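Local coordinates for putative uncharacterized protein (PDB 5IJP) that binds inositol hexakisphosphate through the SPX domain of Vtc4, a helical-bundle module that probably senses inositol polyphosphates in the control of phosphate homeostasis, at residues His18-Asp23 with Gln135-Gly140; Lys26-Arg31 with Glu55-Ser60; Arg48-Asp53 with Thr152-Lys157; Lys72-Ala77 with Pro168-Asn173. All coordinates share one frame; numbering follows the deposited sequence.

Contact 1. Residues His18-Asp23 with Gln135-Gly140; sequences HYIDYD and QVNYTG. With IHP (inositol hexakisphosphate), chain C.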
# COMPACT_ATOMS: atom_id res chain seq x y z
N HIS A 18 -4.08 7.32 6.11
CA HIS A 18 -3.34 6.06 6.26
C HIS A 18 -2.00 5.99 5.50
O HIS A 18 -1.36 4.94 5.51
CB HIS A 18 -4.25 4.89 5.88
CG HIS A 18 -5.51 4.84 6.68
ND1 HIS A 18 -6.64 5.52 6.28
CD2 HIS A 18 -5.76 4.24 7.87
CE1 HIS A 18 -7.55 5.29 7.21
NE2 HIS A 18 -7.07 4.52 8.19
N TYR A 19 -1.55 7.11 4.91
CA TYR A 19 -0.26 7.18 4.20
C TYR A 19 0.90 7.27 5.21
O TYR A 19 0.66 7.52 6.39
CB TYR A 19 -0.23 8.38 3.24
CG TYR A 19 -1.05 8.18 1.99
CD1 TYR A 19 -0.51 7.57 0.86
CD2 TYR A 19 -2.36 8.64 1.91
CE1 TYR A 19 -1.26 7.40 -0.30
CE2 TYR A 19 -3.12 8.47 0.76
CZ TYR A 19 -2.57 7.85 -0.35
OH TYR A 19 -3.31 7.68 -1.49
N ILE A 20 2.15 7.07 4.73
CA ILE A 20 3.36 7.15 5.56
C ILE A 20 3.57 8.57 6.07
O ILE A 20 3.40 9.52 5.31
CB ILE A 20 4.66 6.68 4.84
CG1 ILE A 20 4.41 5.93 3.52
CG2 ILE A 20 5.56 5.88 5.77
CD1 ILE A 20 4.56 6.81 2.28
N ASP A 21 3.99 8.70 7.34
CA ASP A 21 4.31 10.00 7.92
C ASP A 21 5.80 10.23 7.63
O ASP A 21 6.63 10.23 8.54
CB ASP A 21 3.99 10.03 9.43
CG ASP A 21 4.03 11.41 10.08
OD1 ASP A 21 3.93 12.42 9.35
OD2 ASP A 21 4.13 11.47 11.32
N TYR A 22 6.12 10.36 6.32
CA TYR A 22 7.46 10.54 5.77
C TYR A 22 8.16 11.77 6.36
O TYR A 22 9.32 11.67 6.73
CB TYR A 22 7.41 10.61 4.24
CG TYR A 22 8.74 10.38 3.56
CD1 TYR A 22 9.19 9.10 3.28
CD2 TYR A 22 9.54 11.45 3.17
CE1 TYR A 22 10.41 8.88 2.65
CE2 TYR A 22 10.76 11.25 2.54
CZ TYR A 22 11.20 9.96 2.27
OH TYR A 22 12.40 9.75 1.65
N ASP A 23 7.43 12.90 6.45
CA ASP A 23 7.94 14.15 7.02
C ASP A 23 8.12 14.04 8.53
O ASP A 23 9.05 14.64 9.08
CB ASP A 23 7.02 15.33 6.65
CG ASP A 23 6.97 15.69 5.18
OD1 ASP A 23 7.51 14.91 4.35
OD2 ASP A 23 6.39 16.74 4.84
N GLN A 135 2.30 0.81 -3.76
CA GLN A 135 3.49 1.32 -4.45
C GLN A 135 4.12 2.52 -3.73
O GLN A 135 5.30 2.47 -3.38
CB GLN A 135 3.17 1.65 -5.92
CG GLN A 135 4.30 2.29 -6.72
CD GLN A 135 4.15 3.79 -6.84
OE1 GLN A 135 3.23 4.31 -7.49
NE2 GLN A 135 5.08 4.53 -6.25
N VAL A 136 3.33 3.60 -3.53
CA VAL A 136 3.78 4.85 -2.91
C VAL A 136 4.22 4.64 -1.43
O VAL A 136 5.19 5.27 -1.00
CB VAL A 136 2.76 6.02 -3.09
CG1 VAL A 136 1.52 5.86 -2.22
CG2 VAL A 136 3.41 7.39 -2.88
N ASN A 137 3.56 3.72 -0.70
CA ASN A 137 3.91 3.43 0.68
C ASN A 137 5.15 2.54 0.80
O ASN A 137 5.99 2.82 1.65
CB ASN A 137 2.72 2.87 1.46
CG ASN A 137 1.71 3.93 1.85
OD1 ASN A 137 1.62 4.34 3.00
ND2 ASN A 137 0.94 4.41 0.89
N TYR A 138 5.29 1.51 -0.07
CA TYR A 138 6.46 0.62 -0.11
C TYR A 138 7.73 1.43 -0.39
O TYR A 138 8.75 1.20 0.25
CB TYR A 138 6.28 -0.51 -1.15
CG TYR A 138 7.44 -1.48 -1.24
CD1 TYR A 138 8.40 -1.36 -2.24
CD2 TYR A 138 7.54 -2.56 -0.37
CE1 TYR A 138 9.46 -2.26 -2.34
CE2 TYR A 138 8.59 -3.47 -0.46
CZ TYR A 138 9.55 -3.32 -1.45
OH TYR A 138 10.59 -4.21 -1.55
N THR A 139 7.64 2.41 -1.32
CA THR A 139 8.72 3.33 -1.69
C THR A 139 9.03 4.25 -0.50
O THR A 139 10.20 4.54 -0.25
CB THR A 139 8.34 4.10 -2.98
OG1 THR A 139 7.89 3.18 -3.97
CG2 THR A 139 9.50 4.92 -3.54
N GLY A 140 7.98 4.67 0.21
CA GLY A 140 8.06 5.53 1.39
C GLY A 140 8.89 4.96 2.52
O GLY A 140 9.77 5.64 3.05
C1 IHP C . 16.49 15.65 1.65
C2 IHP C . 16.11 15.41 0.20
C3 IHP C . 14.61 15.58 -0.03
C4 IHP C . 14.12 16.93 0.49
C5 IHP C . 14.50 17.16 1.94
C6 IHP C . 16.00 17.00 2.15
O11 IHP C . 17.93 15.63 1.74
P1 IHP C . 18.91 14.93 2.83
O21 IHP C . 20.31 14.89 2.31
O31 IHP C . 18.78 15.76 4.11
O41 IHP C . 18.34 13.54 3.10
O12 IHP C . 16.46 14.06 -0.15
P2 IHP C . 17.49 13.59 -1.33
O22 IHP C . 18.86 13.47 -0.66
O32 IHP C . 17.49 14.56 -2.47
O42 IHP C . 17.04 12.19 -1.75
O13 IHP C . 13.90 14.53 0.65
P3 IHP C . 13.08 13.27 0.06
O23 IHP C . 11.62 13.49 0.26
O33 IHP C . 13.46 13.12 -1.41
O43 IHP C . 13.60 12.05 0.81
O14 IHP C . 12.68 16.96 0.39
P4 IHP C . 11.80 17.63 -0.84
O24 IHP C . 10.60 16.70 -1.05
O34 IHP C . 11.39 19.02 -0.49
O44 IHP C . 12.66 17.57 -2.11
O15 IHP C . 14.14 18.51 2.29
P5 IHP C . 13.05 19.11 3.30
O25 IHP C . 12.82 18.05 4.39
O35 IHP C . 11.76 19.24 2.49
O45 IHP C . 13.52 20.41 3.85
O16 IHP C . 16.28 17.08 3.56
P6 IHP C . 16.56 18.29 4.57
O26 IHP C . 16.44 19.60 3.77
O36 IHP C . 17.91 18.12 5.20
O46 IHP C . 15.43 18.25 5.60
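Val136 CG1 touches the edge of the Tyr19 ring, in its plane, 3.7 Å from Tyr19 CE1. The ring itself is held at its far end, where Tyr19 OH bonds to Ile12 N. One residue on, the Asn137 side chain slides past that of Ile20 in the opposite direction, bringing Asn137 OD1 to 3.3 Å from Ile20 CG1. Its amide, tilted 24° from the Tyr19 ring, places Asn137 ND2 3.5 Å from Tyr19 CD1, while ND2 is hydrogen-bonded to Phe133 O a turn earlier in the same helix. Gly140 brings no side chain, and Ile20 CD1 settles 3.8 Å from Gly140 CA. Gly140 O then meets the Tyr22 ring at its edge, 3.3 Å from Tyr22 CE1. With CG anti to the backbone N (chi1 -162°), Tyr22 is carried across this helix face toward the ligand, and Tyr22 OH donates to IHP O43 over 2.7 Å, the phosphate oxygen lying in the plane of the ring. The chemistry is thus split: apolar and amide contacts pack the turn leading into helix 22-30 on helix 110-151, and a single phenol passes from that buried layer to a phosphate of inositol hexakisphosphate.

Contact 2. Residues Lys26-Arg31 with Glu55-Ser60; sequences KADLKR and ESRFVS. With IHP (inositol hexakisphosphate), chain C.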
# COMPACT_ATOMS: atom_id res chain seq x y z
N LYS A 26 11.21 11.73 9.11
CA LYS A 26 12.39 12.50 8.67
C LYS A 26 12.82 13.47 9.78
O LYS A 26 14.02 13.62 10.02
CB LYS A 26 12.06 13.27 7.38
CG LYS A 26 13.28 13.67 6.55
CD LYS A 26 12.95 14.73 5.50
CE LYS A 26 12.27 14.19 4.27
NZ LYS A 26 11.86 15.27 3.34
N ALA A 27 11.83 14.11 10.44
CA ALA A 27 12.04 15.05 11.55
C ALA A 27 12.57 14.33 12.79
O ALA A 27 13.34 14.92 13.55
CB ALA A 27 10.74 15.76 11.87
N ASP A 28 12.15 13.06 12.99
CA ASP A 28 12.56 12.20 14.11
C ASP A 28 14.05 11.84 14.02
O ASP A 28 14.70 11.67 15.06
CB ASP A 28 11.70 10.93 14.15
CG ASP A 28 11.80 10.16 15.45
OD1 ASP A 28 11.10 10.54 16.42
OD2 ASP A 28 12.56 9.18 15.50
N LEU A 29 14.59 11.74 12.79
CA LEU A 29 16.00 11.43 12.50
C LEU A 29 16.92 12.58 12.89
O LEU A 29 18.09 12.35 13.20
CB LEU A 29 16.19 11.08 11.02
CG LEU A 29 15.57 9.76 10.53
CD1 LEU A 29 15.50 9.73 9.01
CD2 LEU A 29 16.34 8.57 11.04
N LYS A 30 16.40 13.82 12.85
CA LYS A 30 17.13 15.04 13.19
C LYS A 30 17.14 15.26 14.71
O LYS A 30 17.97 16.03 15.21
CB LYS A 30 16.50 16.26 12.48
CG LYS A 30 16.40 16.15 10.96
CD LYS A 30 17.67 16.60 10.24
CE LYS A 30 17.55 16.44 8.74
NZ LYS A 30 18.80 16.84 8.05
N ARG A 31 16.23 14.59 15.45
CA ARG A 31 16.09 14.69 16.90
C ARG A 31 16.97 13.70 17.68
O ARG A 31 16.47 12.87 18.45
CB ARG A 31 14.61 14.59 17.31
CG ARG A 31 13.79 15.84 17.02
CD ARG A 31 12.33 15.68 17.41
NE ARG A 31 11.58 14.89 16.42
CZ ARG A 31 10.27 14.69 16.47
NH1 ARG A 31 9.54 15.21 17.45
NH2 ARG A 31 9.68 13.96 15.53
N GLU A 55 17.21 5.21 18.62
CA GLU A 55 16.95 4.08 17.73
C GLU A 55 15.65 3.36 18.11
O GLU A 55 14.84 3.07 17.23
CB GLU A 55 18.14 3.10 17.75
CG GLU A 55 18.07 2.00 16.70
CD GLU A 55 18.35 2.38 15.26
OE1 GLU A 55 18.97 3.44 15.02
OE2 GLU A 55 18.00 1.57 14.37
N SER A 56 15.44 3.10 19.42
CA SER A 56 14.25 2.45 19.97
C SER A 56 12.99 3.28 19.71
O SER A 56 11.93 2.71 19.43
CB SER A 56 14.41 2.20 21.47
OG SER A 56 15.51 1.33 21.72
N ARG A 57 13.11 4.62 19.78
CA ARG A 57 12.04 5.59 19.53
C ARG A 57 11.65 5.58 18.05
O ARG A 57 10.46 5.61 17.74
CB ARG A 57 12.49 6.99 19.99
CG ARG A 57 11.41 8.07 19.89
CD ARG A 57 11.95 9.48 20.11
NE ARG A 57 12.88 9.89 19.05
CZ ARG A 57 14.17 10.13 19.25
NH1 ARG A 57 14.70 10.02 20.46
NH2 ARG A 57 14.94 10.50 18.23
N PHE A 58 12.65 5.55 17.14
CA PHE A 58 12.44 5.55 15.69
C PHE A 58 11.79 4.26 15.20
O PHE A 58 10.86 4.33 14.40
CB PHE A 58 13.74 5.85 14.93
CG PHE A 58 13.58 6.00 13.43
CD1 PHE A 58 13.03 7.16 12.89
CD2 PHE A 58 13.99 5.00 12.56
CE1 PHE A 58 12.88 7.30 11.50
CE2 PHE A 58 13.84 5.14 11.18
CZ PHE A 58 13.29 6.29 10.66
N VAL A 59 12.27 3.08 15.67
CA VAL A 59 11.75 1.76 15.30
C VAL A 59 10.27 1.64 15.71
O VAL A 59 9.46 1.21 14.89
CB VAL A 59 12.62 0.59 15.84
CG1 VAL A 59 11.99 -0.77 15.56
CG2 VAL A 59 14.02 0.64 15.24
N SER A 60 9.92 2.08 16.94
CA SER A 60 8.55 2.08 17.46
C SER A 60 7.63 2.97 16.62
O SER A 60 6.50 2.58 16.34
CB SER A 60 8.54 2.53 18.92
OG SER A 60 9.25 1.62 19.74
C1 IHP C . 16.49 15.65 1.65
C2 IHP C . 16.11 15.41 0.20
C3 IHP C . 14.61 15.58 -0.03
C4 IHP C . 14.12 16.93 0.49
C5 IHP C . 14.50 17.16 1.94
C6 IHP C . 16.00 17.00 2.15
O11 IHP C . 17.93 15.63 1.74
P1 IHP C . 18.91 14.93 2.83
O21 IHP C . 20.31 14.89 2.31
O31 IHP C . 18.78 15.76 4.11
O41 IHP C . 18.34 13.54 3.10
O12 IHP C . 16.46 14.06 -0.15
P2 IHP C . 17.49 13.59 -1.33
O22 IHP C . 18.86 13.47 -0.66
O32 IHP C . 17.49 14.56 -2.47
O42 IHP C . 17.04 12.19 -1.75
O13 IHP C . 13.90 14.53 0.65
P3 IHP C . 13.08 13.27 0.06
O23 IHP C . 11.62 13.49 0.26
O33 IHP C . 13.46 13.12 -1.41
O43 IHP C . 13.60 12.05 0.81
O14 IHP C . 12.68 16.96 0.39
P4 IHP C . 11.80 17.63 -0.84
O24 IHP C . 10.60 16.70 -1.05
O34 IHP C . 11.39 19.02 -0.49
O44 IHP C . 12.66 17.57 -2.11
O15 IHP C . 14.14 18.51 2.29
P5 IHP C . 13.05 19.11 3.30
O25 IHP C . 12.82 18.05 4.39
O35 IHP C . 11.76 19.24 2.49
O45 IHP C . 13.52 20.41 3.85
O16 IHP C . 16.28 17.08 3.56
P6 IHP C . 16.56 18.29 4.57
O26 IHP C . 16.44 19.60 3.77
O36 IHP C . 17.91 18.12 5.20
O46 IHP C . 15.43 18.25 5.60
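A salt-bridge network of Asp28, Arg31 and Arg57 ties helix 22-30 to the start of the long helix 52-97; residues 26-30 and 55-60 run antiparallel, their local axes 10.4 Å apart. Arg57 NE donates to Asp28 OD1 at 3.2 Å and 160°; the oxygen lies close to the guanidinium plane and is approached on its syn side, although carboxylate and guanidinium are turned 62° apart. Arg57 NH2 adds a weak bond to Asp28 O, and NH1 pairs with Asp54. Asp28 OD1 is a long 3.8 Å from Arg31 NH2 and well out of the Arg31 guanidinium plane, so this arginine contributes charge alone. The other carboxylate oxygen, Asp28 OD2, sits at the edge of the Phe58 ring, 3.3 Å from Phe58 CD1. Leu29 CD2 covers one face of that ring in a CH-pi contact, 3.9 Å from the centroid; the ring also meets His148, almost parallel to it. On the ligand side of the same helix, Lys26 NZ bonds IHP O25 at 3.1 Å, while Lys30, bent at chi2 (-86°), brings its NZ within 3.2 Å of IHP O36. Helix 22-30 is therefore two-sided: its lysines meet the phosphates, and its aspartate and leucine face helix 52-97, where the carboxylate is likely to be kept ionised by the two arginines.

Contact 3. Residues Arg48-Asp53 with Thr152-Lys157; sequences REWTED and TGWRLK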
# COMPACT_ATOMS: atom_id res chain seq x y z
N ARG A 48 24.21 16.56 17.60
CA ARG A 48 24.19 15.44 18.55
C ARG A 48 24.23 14.08 17.84
O ARG A 48 23.73 13.96 16.72
CB ARG A 48 22.99 15.54 19.51
CG ARG A 48 23.14 16.63 20.57
CD ARG A 48 22.05 16.55 21.61
NE ARG A 48 22.21 17.59 22.64
CZ ARG A 48 22.85 17.42 23.79
NH1 ARG A 48 23.40 16.25 24.09
NH2 ARG A 48 22.94 18.42 24.66
N GLU A 49 24.84 13.08 18.49
CA GLU A 49 25.00 11.72 17.97
C GLU A 49 23.74 10.87 18.19
O GLU A 49 22.96 11.14 19.11
CB GLU A 49 26.21 11.05 18.63
CG GLU A 49 26.98 10.13 17.70
CD GLU A 49 28.30 9.64 18.28
OE1 GLU A 49 28.27 8.70 19.11
OE2 GLU A 49 29.35 10.20 17.91
N TRP A 50 23.54 9.84 17.35
CA TRP A 50 22.41 8.92 17.42
C TRP A 50 22.71 7.82 18.46
O TRP A 50 23.78 7.22 18.42
CB TRP A 50 22.12 8.31 16.04
CG TRP A 50 20.77 7.67 15.92
CD1 TRP A 50 20.49 6.34 15.89
CD2 TRP A 50 19.52 8.35 15.76
NE1 TRP A 50 19.14 6.14 15.73
CE2 TRP A 50 18.51 7.36 15.64
CE3 TRP A 50 19.14 9.71 15.69
CZ2 TRP A 50 17.16 7.68 15.48
CZ3 TRP A 50 17.80 10.02 15.53
CH2 TRP A 50 16.83 9.02 15.43
N THR A 51 21.76 7.60 19.39
CA THR A 51 21.90 6.61 20.47
C THR A 51 20.95 5.42 20.33
O THR A 51 20.16 5.36 19.39
CB THR A 51 21.72 7.29 21.84
OG1 THR A 51 20.44 7.92 21.91
CG2 THR A 51 22.82 8.28 22.17
N GLU A 52 21.05 4.47 21.29
CA GLU A 52 20.22 3.27 21.40
C GLU A 52 18.77 3.69 21.73
O GLU A 52 17.83 3.07 21.22
CB GLU A 52 20.78 2.35 22.50
CG GLU A 52 20.22 0.94 22.49
CD GLU A 52 20.58 0.12 23.72
OE1 GLU A 52 19.96 0.35 24.78
OE2 GLU A 52 21.48 -0.74 23.61
N ASP A 53 18.61 4.74 22.56
CA ASP A 53 17.32 5.30 22.96
C ASP A 53 16.63 6.00 21.79
O ASP A 53 15.41 5.90 21.66
CB ASP A 53 17.48 6.28 24.14
CG ASP A 53 18.11 5.68 25.39
OD1 ASP A 53 17.64 4.61 25.84
OD2 ASP A 53 19.05 6.29 25.93
N THR A 152 22.21 8.47 10.33
CA THR A 152 22.63 8.01 11.65
C THR A 152 23.89 7.14 11.64
O THR A 152 24.75 7.30 12.51
CB THR A 152 21.47 7.29 12.38
OG1 THR A 152 21.30 5.98 11.84
CG2 THR A 152 20.15 8.07 12.30
N GLY A 153 23.96 6.21 10.69
CA GLY A 153 25.04 5.25 10.57
C GLY A 153 24.59 3.86 10.99
O GLY A 153 25.17 2.86 10.57
N TRP A 154 23.52 3.81 11.82
CA TRP A 154 22.89 2.59 12.32
C TRP A 154 22.06 2.00 11.18
O TRP A 154 21.28 2.73 10.55
CB TRP A 154 21.98 2.92 13.52
CG TRP A 154 22.67 3.47 14.73
CD1 TRP A 154 23.38 4.64 14.81
CD2 TRP A 154 22.60 2.95 16.07
NE1 TRP A 154 23.82 4.84 16.10
CE2 TRP A 154 23.35 3.82 16.89
CE3 TRP A 154 22.01 1.82 16.65
CZ2 TRP A 154 23.52 3.60 18.27
CZ3 TRP A 154 22.18 1.59 18.00
CH2 TRP A 154 22.92 2.48 18.80
N ARG A 155 22.24 0.71 10.88
CA ARG A 155 21.51 0.05 9.79
C ARG A 155 20.23 -0.65 10.25
O ARG A 155 20.26 -1.44 11.19
CB ARG A 155 22.43 -0.91 9.02
CG ARG A 155 23.14 -0.24 7.85
CD ARG A 155 24.44 -0.93 7.49
NE ARG A 155 25.56 -0.43 8.29
CZ ARG A 155 26.39 0.54 7.90
NH1 ARG A 155 26.23 1.12 6.72
NH2 ARG A 155 27.38 0.93 8.69
N LEU A 156 19.11 -0.34 9.57
CA LEU A 156 17.79 -0.91 9.83
C LEU A 156 17.31 -1.82 8.70
O LEU A 156 16.37 -2.60 8.89
CB LEU A 156 16.74 0.17 10.13
CG LEU A 156 16.45 0.48 11.60
CD1 LEU A 156 15.39 1.55 11.73
CD2 LEU A 156 16.02 -0.76 12.38
N LYS A 157 17.96 -1.73 7.53
CA LYS A 157 17.66 -2.49 6.32
C LYS A 157 17.74 -4.04 6.47
O LYS A 157 16.84 -4.68 5.92
CB LYS A 157 18.53 -2.02 5.14
CG LYS A 157 17.89 -2.24 3.77
CD LYS A 157 18.64 -1.52 2.64
CE LYS A 157 18.23 -0.08 2.44
NZ LYS A 157 16.86 0.04 1.85
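Thr152 CG2 lies over one face of the Trp50 indole, 3.6 Å from the centroid of its five-membered ring and only 15° off the normal, a CH-pi contact. Trp50, its CG anti to the backbone N (chi1 -163°), in turn presents an edge to Trp154: Trp50 CD1 comes over the face of the second indole, 3.5 Å from Trp154 CD1. The two five-membered rings form a T-shaped pair with centroids 4.8 Å apart and planes at 73°. Trp154 NE1 adds a weak, bent hydrogen bond to Trp50 O at 3.3 Å, and its six-membered ring reaches on along the backbone, Trp154 CH2 lying 3.7 Å from Glu52 N. Thr152 OG1 closes an ST turn by accepting from Trp154 N at 3.1 Å, and it is also bonded to His148 O; Gly153, with positive phi, makes the bend between threonine and tryptophan. The polar end of Trp50 is held by Glu55, which takes a bond from Trp50 NE1. A leucine in place of Trp50 lacks the indole, and Thr152 CG2 and the Trp154 face would probably lose their packing partner, and Glu55 its indole donor. Trp50 lies two residues after strand 47-48, and Thr51 N-caps helix 52-97. Across the contact, helix 110-151 has just ended, and the loop of Thr152 and Trp154 leads to helix 157-165, with Leu156 packing on Glu55 and Val59 of the long helix.

Contact 4. Residues Lys72-Ala77 with Pro168-Asn173; sequences KQQVKA and PFYKEN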
# COMPACT_ATOMS: atom_id res chain seq x y z
N LYS A 72 -4.96 -0.68 6.50
CA LYS A 72 -5.72 -0.09 5.39
C LYS A 72 -5.62 -0.95 4.13
O LYS A 72 -6.61 -1.07 3.39
CB LYS A 72 -5.28 1.36 5.12
CG LYS A 72 -6.16 2.14 4.14
CD LYS A 72 -7.52 2.54 4.72
CE LYS A 72 -8.48 2.97 3.65
NZ LYS A 72 -9.78 3.40 4.22
N GLN A 73 -4.44 -1.57 3.89
CA GLN A 73 -4.19 -2.47 2.76
C GLN A 73 -5.07 -3.71 2.86
O GLN A 73 -5.53 -4.21 1.83
CB GLN A 73 -2.71 -2.88 2.71
CG GLN A 73 -1.79 -1.85 2.05
CD GLN A 73 -0.34 -2.28 1.99
OE1 GLN A 73 0.04 -3.41 2.32
NE2 GLN A 73 0.52 -1.37 1.55
N GLN A 74 -5.32 -4.20 4.09
CA GLN A 74 -6.14 -5.37 4.38
C GLN A 74 -7.63 -5.10 4.16
O GLN A 74 -8.28 -5.87 3.44
CB GLN A 74 -5.89 -5.87 5.81
CG GLN A 74 -6.60 -7.18 6.15
CD GLN A 74 -6.16 -7.74 7.46
OE1 GLN A 74 -5.02 -8.21 7.61
NE2 GLN A 74 -7.05 -7.73 8.44
N VAL A 75 -8.18 -4.03 4.78
CA VAL A 75 -9.59 -3.63 4.71
C VAL A 75 -10.04 -3.43 3.26
O VAL A 75 -11.06 -4.00 2.86
CB VAL A 75 -9.91 -2.40 5.61
CG1 VAL A 75 -11.38 -2.00 5.53
CG2 VAL A 75 -9.52 -2.65 7.07
N LYS A 76 -9.27 -2.67 2.46
CA LYS A 76 -9.58 -2.37 1.07
C LYS A 76 -9.52 -3.60 0.15
O LYS A 76 -10.45 -3.80 -0.63
CB LYS A 76 -8.70 -1.23 0.53
CG LYS A 76 -9.27 -0.54 -0.71
CD LYS A 76 -10.31 0.54 -0.38
CE LYS A 76 -11.40 0.64 -1.42
NZ LYS A 76 -10.92 1.21 -2.71
N ALA A 77 -8.46 -4.43 0.26
CA ALA A 77 -8.28 -5.65 -0.55
C ALA A 77 -9.38 -6.68 -0.30
O ALA A 77 -9.86 -7.30 -1.25
CB ALA A 77 -6.92 -6.26 -0.29
N PRO A 168 1.03 -11.05 3.42
CA PRO A 168 -0.04 -11.35 4.39
C PRO A 168 -0.91 -12.54 3.97
O PRO A 168 -0.78 -13.03 2.85
CB PRO A 168 -0.82 -10.04 4.47
CG PRO A 168 -0.61 -9.39 3.15
CD PRO A 168 0.70 -9.86 2.59
N PHE A 169 -1.79 -13.00 4.88
CA PHE A 169 -2.68 -14.16 4.70
C PHE A 169 -3.63 -14.05 3.50
O PHE A 169 -3.87 -15.05 2.82
CB PHE A 169 -3.47 -14.45 5.99
CG PHE A 169 -4.64 -13.53 6.29
CD1 PHE A 169 -5.94 -13.89 5.94
CD2 PHE A 169 -4.43 -12.30 6.90
CE1 PHE A 169 -7.01 -13.03 6.20
CE2 PHE A 169 -5.51 -11.44 7.16
CZ PHE A 169 -6.79 -11.81 6.80
N TYR A 170 -4.20 -12.85 3.26
CA TYR A 170 -5.17 -12.59 2.19
C TYR A 170 -4.56 -12.48 0.79
O TYR A 170 -5.27 -12.71 -0.18
CB TYR A 170 -6.02 -11.35 2.51
CG TYR A 170 -5.24 -10.05 2.60
CD1 TYR A 170 -5.03 -9.26 1.48
CD2 TYR A 170 -4.74 -9.60 3.82
CE1 TYR A 170 -4.30 -8.08 1.55
CE2 TYR A 170 -4.02 -8.41 3.91
CZ TYR A 170 -3.80 -7.65 2.77
OH TYR A 170 -3.10 -6.48 2.86
N LYS A 171 -3.27 -12.09 0.69
CA LYS A 171 -2.53 -11.84 -0.56
C LYS A 171 -2.66 -12.95 -1.61
O LYS A 171 -2.83 -12.63 -2.79
CB LYS A 171 -1.05 -11.53 -0.28
CG LYS A 171 -0.40 -10.63 -1.33
CD LYS A 171 -0.82 -9.16 -1.19
CE LYS A 171 -0.77 -8.42 -2.50
NZ LYS A 171 -1.29 -7.04 -2.38
N GLU A 172 -2.57 -14.24 -1.20
CA GLU A 172 -2.68 -15.38 -2.12
C GLU A 172 -4.09 -15.49 -2.73
O GLU A 172 -4.22 -15.71 -3.93
CB GLU A 172 -2.29 -16.69 -1.41
CG GLU A 172 -1.93 -17.82 -2.36
CD GLU A 172 -1.84 -19.18 -1.71
OE1 GLU A 172 -0.70 -19.69 -1.56
OE2 GLU A 172 -2.89 -19.74 -1.35
N ASN A 173 -5.13 -15.31 -1.89
CA ASN A 173 -6.54 -15.37 -2.30
C ASN A 173 -6.96 -14.12 -3.07
O ASN A 173 -7.82 -14.20 -3.95
CB ASN A 173 -7.45 -15.61 -1.10
CG ASN A 173 -7.11 -16.84 -0.29
OD1 ASN A 173 -6.48 -16.76 0.77
ND2 ASN A 173 -7.51 -18.01 -0.78
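Lys76 N donates to Lys72 O over 3.2 Å, and the helical turn this bond closes is the one that the phenol end of Tyr170 abuts. Tyr170 OH lies 3.6 Å from Gln73 CB and 3.4 Å from Gln74 N, the latter at an angle too poor for a hydrogen bond. The ring is set between two side chains. Ala77 CB approaches Tyr170 CE1 at 3.7 Å, and Gln74 CG comes to 3.6 Å from Tyr170 CE2, across the ring from CE1. Tyr170 holds CG between its backbone N and carbonyl carbon (chi1 63°), which turns the ring toward helix 52-97. The extended Gln74 chain runs on past it to Phe169, where Gln74 OE1 sits at the edge of that ring, near its plane, 3.3 Å from Phe169 CE2, the amide turned 80° to the ring. Phe169 and Tyr170 also pack on each other, Tyr170 CD2 standing over the Phe169 face. With a serine in place of Tyr170, a gap would probably open beside Ala77, and the aliphatic part of Gln74 would be left without the ring it packs on. The contact joins the middle of helix 52-97 to the segment leading from helix 157-165 into helix 171-190; Gln73 also touches Phe133 and Val134, and Ala77 touches Leu130, of helix 110-151.

How the contacts relate
Helix 52-97 carries one segment each of contacts 2, 3 and 4, and helix 110-151, next in the chain, supplies contact 1 and ends at contact 3. Contacts 2 and 3 are neighbours, their centres 9 Å apart, joined by Glu55 to Trp50; contact 4 lies about 29 Å and 33 Å from them, farther along the bundle. Contact 1 stands between, 16 Å from contact 2 and 18 Å from contact 4, touching the latter through His18 and Lys72. Along the chain, contact 2 closes within contact 1 and before contact 4; all other pairs cross. Contacts 1 and 2 share helix 22-30 and inositol hexakisphosphate, so that helix's packing on the long helices probably positions its ligand-binding side chains.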